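PDB 2D4P: Fe-S binding reductase, putative from Thermus thermophilus, which is of unknown function but has the fold of the GNAT acetyltransferases, so that it may transfer acyl groups. Local coordinates for residues E8-L11 / D12-N15; A32-G35 / H36-L39; P22-L25 / G26-R29. All coordinates share one frame; numbering follows the deposited sequence.

Contact 1 of 3, residues E8-L11 / D12-N15; sequences EEDL and DRLN
The amide of Leu14 bonds to the carbonyl of Asp10, N to O 3.0 Å, as the 3-10 segment 8-10 runs into helix 11-16. One residue further on, Leu11 O takes two donors, both from Asn15. The Asn15 backbone N gives the usual helical bond. The Asn15 side chain adds a second: ND2 reaches Leu11 O at 3.0 Å from above the carbonyl plane, with a bent N-H...O angle of 139°. This side chain lies alongside Leu11 and points the same way, with ND2 3.4 Å from Leu11 CD1. Asn15 OD1 probably accepts from Val23 N, so both ends of the amide have partners that limit its rotation.

Asp10 and Arg13 form a salt bridge, OD1 to NH1 3.3 Å. Arg13 CG stands anti to the carbonyl carbon (chi1 -72°), and the extended chain beyond it carries the guanidinium past Asp10. The two flat groups stand nearly at right angles (81°), so this is no two-pronged pairing. The other oxygen, Asp10 OD2, has a salt bridge with Arg4 and a bond from Thr7 N. Two arginines would probably keep this buried carboxylate ionised.

Two waters bridge Glu9 O to the amides of Asp12 and Arg13, at the N-terminal turn of helix 11-16. This is the first of the two helices between strands 2-4 and 38-42, as in the GNAT fold.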
loop_
_atom_site.group_PDB
_atom_site.type_symbol
_atom_site.label_atom_id
_atom_site.label_comp_id
_atom_site.label_asym_id
_atom_site.label_seq_id
_atom_site.Cartn_x
_atom_site.Cartn_y
_atom_site.Cartn_z
ATOM N N GLU A 8 4.656 -12.307 10.623
ATOM C CA GLU A 8 3.451 -13.057 10.993
ATOM C C GLU A 8 2.909 -12.635 12.345
ATOM O O GLU A 8 1.708 -12.701 12.580
ATOM C CB GLU A 8 3.724 -14.557 10.923
ATOM C CG GLU A 8 3.886 -15.009 9.486
ATOM C CD GLU A 8 4.213 -16.483 9.344
ATOM O OE1 GLU A 8 3.849 -17.262 10.262
ATOM O OE2 GLU A 8 4.828 -16.846 8.303
ATOM N N GLU A 9 3.807 -12.160 13.208
ATOM C CA GLU A 9 3.456 -11.697 14.544
ATOM C C GLU A 9 2.549 -10.463 14.517
ATOM O O GLU A 9 1.884 -10.154 15.511
ATOM C CB GLU A 9 4.734 -11.397 15.345
ATOM C CG GLU A 9 5.493 -12.642 15.822
ATOM C CD GLU A 9 6.239 -13.422 14.717
ATOM O OE1 GLU A 9 6.614 -12.844 13.658
ATOM O OE2 GLU A 9 6.461 -14.649 14.910
ATOM N N ASP A 10 2.524 -9.781 13.370
ATOM C CA ASP A 10 1.748 -8.574 13.167
ATOM C C ASP A 10 0.359 -8.799 12.589
ATOM O O ASP A 10 -0.347 -7.843 12.280
ATOM C CB ASP A 10 2.497 -7.667 12.201
ATOM C CG ASP A 10 3.775 -7.139 12.777
ATOM O OD1 ASP A 10 3.782 -6.663 13.940
ATOM O OD2 ASP A 10 4.828 -7.146 12.131
ATOM N N LEU A 11 -0.043 -10.048 12.435
ATOM C CA LEU A 11 -1.346 -10.326 11.840
ATOM C C LEU A 11 -2.519 -9.558 12.536
ATOM O O LEU A 11 -3.300 -8.875 11.872
ATOM C CB LEU A 11 -1.571 -11.843 11.782
ATOM C CG LEU A 11 -2.858 -12.310 11.108
ATOM C CD1 LEU A 11 -2.929 -11.873 9.667
ATOM C CD2 LEU A 11 -2.960 -13.825 11.247
ATOM N N ASP A 12 -2.604 -9.623 13.866
ATOM C CA ASP A 12 -3.620 -8.875 14.617
ATOM C C ASP A 12 -3.585 -7.361 14.437
ATOM O O ASP A 12 -4.628 -6.734 14.313
ATOM C CB ASP A 12 -3.520 -9.209 16.109
ATOM C CG ASP A 12 -3.961 -10.614 16.408
ATOM O OD1 ASP A 12 -4.563 -11.222 15.514
ATOM O OD2 ASP A 12 -3.779 -11.176 17.515
ATOM N N ARG A 13 -2.386 -6.787 14.442
ATOM C CA ARG A 13 -2.188 -5.366 14.208
ATOM C C ARG A 13 -2.715 -4.966 12.840
ATOM O O ARG A 13 -3.390 -3.945 12.716
ATOM C CB ARG A 13 -0.701 -5.015 14.251
ATOM C CG ARG A 13 -0.055 -5.038 15.604
ATOM C CD ARG A 13 1.403 -4.640 15.495
ATOM N NE ARG A 13 2.078 -4.470 16.775
ATOM C CZ ARG A 13 2.668 -5.439 17.441
ATOM N NH1 ARG A 13 2.646 -6.689 16.986
ATOM N NH2 ARG A 13 3.267 -5.158 18.598
ATOM N N LEU A 14 -2.396 -5.756 11.807
ATOM C CA LEU A 14 -2.906 -5.464 10.473
ATOM C C LEU A 14 -4.431 -5.485 10.469
ATOM O O LEU A 14 -5.059 -4.599 9.929
ATOM C CB LEU A 14 -2.385 -6.452 9.438
ATOM C CG LEU A 14 -0.888 -6.372 9.106
ATOM C CD1 LEU A 14 -0.595 -7.337 7.936
ATOM C CD2 LEU A 14 -0.512 -4.991 8.720
ATOM N N ASN A 15 -5.003 -6.489 11.112
ATOM C CA ASN A 15 -6.441 -6.677 11.068
ATOM C C ASN A 15 -7.154 -5.646 11.917
ATOM O O ASN A 15 -8.295 -5.285 11.643
ATOM C CB ASN A 15 -6.770 -8.116 11.428
ATOM C CG ASN A 15 -6.607 -9.029 10.242
ATOM O OD1 ASN A 15 -7.378 -8.937 9.296
ATOM N ND2 ASN A 15 -5.579 -9.873 10.255
HETATM O O HOH W 1 -0.115 -8.402 15.810
HETATM O O HOH W 2 -0.963 -11.394 15.389
#

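Contact 2 of 3, residues A32-G35 / H36-L39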
loop_
_atom_site.group_PDB
_atom_site.type_symbol
_atom_site.label_atom_id
_atom_site.label_comp_id
_atom_site.label_asym_id
_atom_site.label_seq_id
_atom_site.Cartn_x
_atom_site.Cartn_y
_atom_site.Cartn_z
ATOM N N ALA A 32 4.604 -9.804 2.864
ATOM C CA ALA A 32 5.870 -9.687 3.589
ATOM C C ALA A 32 7.050 -10.036 2.681
ATOM O O ALA A 32 8.121 -9.470 2.846
ATOM C CB ALA A 32 5.888 -10.584 4.833
ATOM N N ARG A 33 6.855 -10.959 1.750
ATOM C CA ARG A 33 7.940 -11.439 0.879
ATOM C C ARG A 33 8.242 -10.438 -0.255
ATOM O O ARG A 33 9.310 -10.526 -0.852
ATOM C CB ARG A 33 7.598 -12.803 0.237
ATOM C CG ARG A 33 7.859 -14.062 1.083
ATOM C CD ARG A 33 7.573 -15.360 0.307
ATOM N NE ARG A 33 6.184 -15.850 0.489
ATOM C CZ ARG A 33 5.237 -15.945 -0.463
ATOM N NH1 ARG A 33 5.456 -15.562 -1.730
ATOM N NH2 ARG A 33 4.034 -16.417 -0.125
ATOM N N THR A 34 7.347 -9.495 -0.550
ATOM C CA THR A 34 7.551 -8.615 -1.730
ATOM C C THR A 34 8.710 -7.674 -1.570
ATOM O O THR A 34 9.349 -7.291 -2.558
ATOM C CB THR A 34 6.325 -7.742 -2.063
ATOM O OG1 THR A 34 6.001 -6.924 -0.930
ATOM C CG2 THR A 34 5.072 -8.573 -2.364
ATOM N N GLY A 35 8.971 -7.268 -0.333
ATOM C CA GLY A 35 9.870 -6.148 -0.041
ATOM C C GLY A 35 9.312 -4.760 -0.311
ATOM O O GLY A 35 10.033 -3.790 -0.238
ATOM N N HIS A 36 8.015 -4.676 -0.594
ATOM C CA HIS A 36 7.320 -3.439 -0.926
ATOM C C HIS A 36 6.161 -3.103 0.016
ATOM O O HIS A 36 5.484 -2.109 -0.179
ATOM C CB HIS A 36 6.806 -3.503 -2.372
ATOM C CG HIS A 36 7.902 -3.642 -3.386
ATOM N ND1 HIS A 36 8.904 -2.698 -3.513
ATOM C CD2 HIS A 36 8.196 -4.631 -4.262
ATOM C CE1 HIS A 36 9.736 -3.085 -4.467
ATOM N NE2 HIS A 36 9.341 -4.262 -4.925
ATOM N N SER A 37 5.955 -3.919 1.044
ATOM C CA SER A 37 4.788 -3.789 1.934
ATOM C C SER A 37 5.253 -3.398 3.344
ATOM O O SER A 37 6.296 -3.861 3.824
ATOM C CB SER A 37 4.016 -5.104 1.956
ATOM O OG SER A 37 3.571 -5.432 0.651
ATOM N N PHE A 38 4.475 -2.525 3.984
ATOM C CA PHE A 38 4.858 -1.899 5.242
ATOM C C PHE A 38 3.715 -1.747 6.223
ATOM O O PHE A 38 2.558 -1.692 5.841
ATOM C CB PHE A 38 5.501 -0.529 4.954
ATOM C CG PHE A 38 6.717 -0.633 4.133
ATOM C CD1 PHE A 38 6.642 -0.590 2.761
ATOM C CD2 PHE A 38 7.947 -0.883 4.743
ATOM C CE1 PHE A 38 7.745 -0.769 2.006
ATOM C CE2 PHE A 38 9.101 -1.040 3.979
ATOM C CZ PHE A 38 8.999 -0.963 2.609
ATOM N N LEU A 39 4.091 -1.648 7.499
ATOM C CA LEU A 39 3.210 -1.304 8.606
ATOM C C LEU A 39 3.665 0.033 9.182
ATOM O O LEU A 39 4.876 0.275 9.303
ATOM C CB LEU A 39 3.322 -2.393 9.683
ATOM C CG LEU A 39 2.555 -2.250 11.010
ATOM C CD1 LEU A 39 1.040 -2.375 10.786
ATOM C CD2 LEU A 39 3.024 -3.302 11.997
HETATM O O HOH W 3 7.438 -6.468 1.957
#
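Thr34 and His36 meet where helix 25-34 ends and the chain turns into strand 38-42, the passage from the second helix to the second strand of the GNAT fold. Gly35 makes the turn. It is the first residue to leave helical geometry, and its phi is positive (75°), a conformation that comes easily to a residue without a side chain. Just beyond it, His36 N donates to Thr34 OG1 at 3.0 Å, with a nearly straight N-H...O angle of 162°. Thr34 OG1 sits between its own backbone N and carbonyl carbon (chi1 58°), which aims it at the chain after the glycine. Phe31 O and Ala52 O both lie within bonding distance of this hydroxyl, which has a single proton to share between them. It thus joins the helix end to strand 45-56.

The His36 side chain folds back over the turn. CB lies 3.5 Å from Gly35 C and a little farther from Thr34 OG1. CG stays close to the same carbonyl carbon, at 3.6 Å from Gly35 C. The ring then straddles two peptide groups. On one side ND1 approaches Gly35 O to 3.6 Å, though its hydrogen-bonding partner is Ser86 OG on helix 73-89. On the other side CD2 comes within 3.4 Å of Thr34 O. NE2, at the tip, is a little farther from that oxygen. With ND1 tied to Ser86, this buried ring links the turn to the helix on the far side of the sheet.

Ser37 OG bonds with Ala52 N, a second tie to strand 45-56. A water fills the inside of the turn: it donates weakly to Ala32 O, accepts weakly from Gly35 N, and takes the Ser37 N-H at 3.1 Å.

Contact 3 of 3, residues P22-L25 / G26-R29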
loop_
_atom_site.group_PDB
_atom_site.type_symbol
_atom_site.label_atom_id
_atom_site.label_comp_id
_atom_site.label_asym_id
_atom_site.label_seq_id
_atom_site.Cartn_x
_atom_site.Cartn_y
_atom_site.Cartn_z
ATOM N N PRO A 22 -10.677 -8.379 6.034
ATOM C CA PRO A 22 -9.543 -8.926 6.776
ATOM C C PRO A 22 -8.387 -9.341 5.870
ATOM O O PRO A 22 -8.550 -9.659 4.688
ATOM C CB PRO A 22 -10.139 -10.143 7.513
ATOM C CG PRO A 22 -11.423 -10.455 6.846
ATOM C CD PRO A 22 -11.859 -9.260 6.066
ATOM N N VAL A 23 -7.205 -9.306 6.455
ATOM C CA VAL A 23 -5.982 -9.786 5.832
ATOM C C VAL A 23 -5.745 -11.178 6.374
ATOM O O VAL A 23 -5.681 -11.385 7.600
ATOM C CB VAL A 23 -4.765 -8.869 6.209
ATOM C CG1 VAL A 23 -3.493 -9.336 5.502
ATOM C CG2 VAL A 23 -5.073 -7.422 5.881
ATOM N N SER A 24 -5.643 -12.152 5.481
ATOM C CA SER A 24 -5.333 -13.507 5.909
ATOM C C SER A 24 -3.841 -13.654 6.188
ATOM O O SER A 24 -3.021 -12.845 5.746
ATOM C CB SER A 24 -5.753 -14.527 4.837
ATOM O OG SER A 24 -4.935 -14.372 3.666
ATOM N N LEU A 25 -3.501 -14.714 6.903
ATOM C CA LEU A 25 -2.119 -15.082 7.111
ATOM C C LEU A 25 -1.418 -15.323 5.787
ATOM O O LEU A 25 -0.265 -14.944 5.643
ATOM C CB LEU A 25 -2.004 -16.356 7.952
ATOM C CG LEU A 25 -0.607 -16.828 8.341
ATOM C CD1 LEU A 25 0.156 -15.730 9.053
ATOM C CD2 LEU A 25 -0.711 -18.059 9.228
ATOM N N GLY A 26 -2.125 -15.952 4.839
ATOM C CA GLY A 26 -1.560 -16.198 3.523
ATOM C C GLY A 26 -1.210 -14.907 2.809
ATOM O O GLY A 26 -0.140 -14.786 2.200
ATOM N N ALA A 27 -2.116 -13.939 2.890
ATOM C CA ALA A 27 -1.892 -12.625 2.291
ATOM C C ALA A 27 -0.735 -11.899 2.982
ATOM O O ALA A 27 0.133 -11.372 2.316
ATOM C CB ALA A 27 -3.154 -11.785 2.339
ATOM N N LEU A 28 -0.701 -11.942 4.306
ATOM C CA LEU A 28 0.378 -11.320 5.061
ATOM C C LEU A 28 1.726 -11.898 4.623
ATOM O O LEU A 28 2.657 -11.154 4.323
ATOM C CB LEU A 28 0.168 -11.533 6.570
ATOM C CG LEU A 28 1.214 -10.918 7.525
ATOM C CD1 LEU A 28 0.618 -10.763 8.924
ATOM C CD2 LEU A 28 2.477 -11.756 7.628
ATOM N N ARG A 29 1.810 -13.226 4.534
ATOM C CA ARG A 29 3.049 -13.901 4.156
ATOM C C ARG A 29 3.543 -13.513 2.759
ATOM O O ARG A 29 4.730 -13.234 2.557
ATOM C CB ARG A 29 2.878 -15.420 4.245
ATOM C CG ARG A 29 2.961 -15.967 5.648
ATOM C CD ARG A 29 2.548 -17.430 5.743
ATOM N NE ARG A 29 2.684 -17.922 7.108
ATOM C CZ ARG A 29 2.364 -19.159 7.499
ATOM N NH1 ARG A 29 1.852 -20.026 6.639
ATOM N NH2 ARG A 29 2.538 -19.518 8.762
#
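Ser24 turns its OG between its backbone N and carbonyl carbon (chi1 67°), and this brings the oxygen round to Ala27 N at 3.0 Å. This makes Ser24 the N-cap of helix 25-34, the second helix of the GNAT fold. The capping bond is fairly straight, with an N-H...O angle of 159°. Ser24 also uses its carbonyl, which accepts from Leu28 N. The cap thus pairs two amides of the first turn.

Val23, just before the cap, closes a hydrophobic staple. Its CG1 touches Leu28 CB at 4.4 Å and Ala27 CB at 4.0 Å. The buried Leu28 packs on against Leu11 and Leu14 of helix 11-16.

One turn along, Arg29 N donates a helical hydrogen bond to Leu25 O. Their side chains meet as well. Leu25 CG, opposite its backbone N (chi1 -176°), sends the branch toward Arg29, and CD2 comes to lie over one face of the guanidinium. The leucine crosses the arginine, extended from CG to NE, at a slant. Arg29 NE makes a salt bridge with Glu8 OE2. With an alanine here in place of Leu25, that face is likely to lose its apolar cover and the arginine chain its support alongside the leucine. Leu25 CD2 sits offset toward the rim of the group, 3.7 Å from Arg29 CZ and 3.6 Å from Arg29 NH2.

How the contacts relate
From the N terminus the three contacts come in series, and none nests or crosses. Contact 1 winds the chain after strand 2-4 into helix 11-16. Contact 3 follows after a loop and starts helix 25-34. Contact 2 ends the same helix and turns the chain into strand 38-42. Contacts 1 and 3 touch directly, through Glu8 with Arg29 and Asn15 with Val23. They tie the turn before helix 11-16 to helix 25-34, and helix 11-16 to the loop that leads into helix 25-34. Contact 1 also packs on contact 2, through Leu14, Asp10 and Arg13 against Leu39, which sets helix 11-16 on the sheet. Contacts 3 and 2 share helix 25-34, two residues apart, with no other touch.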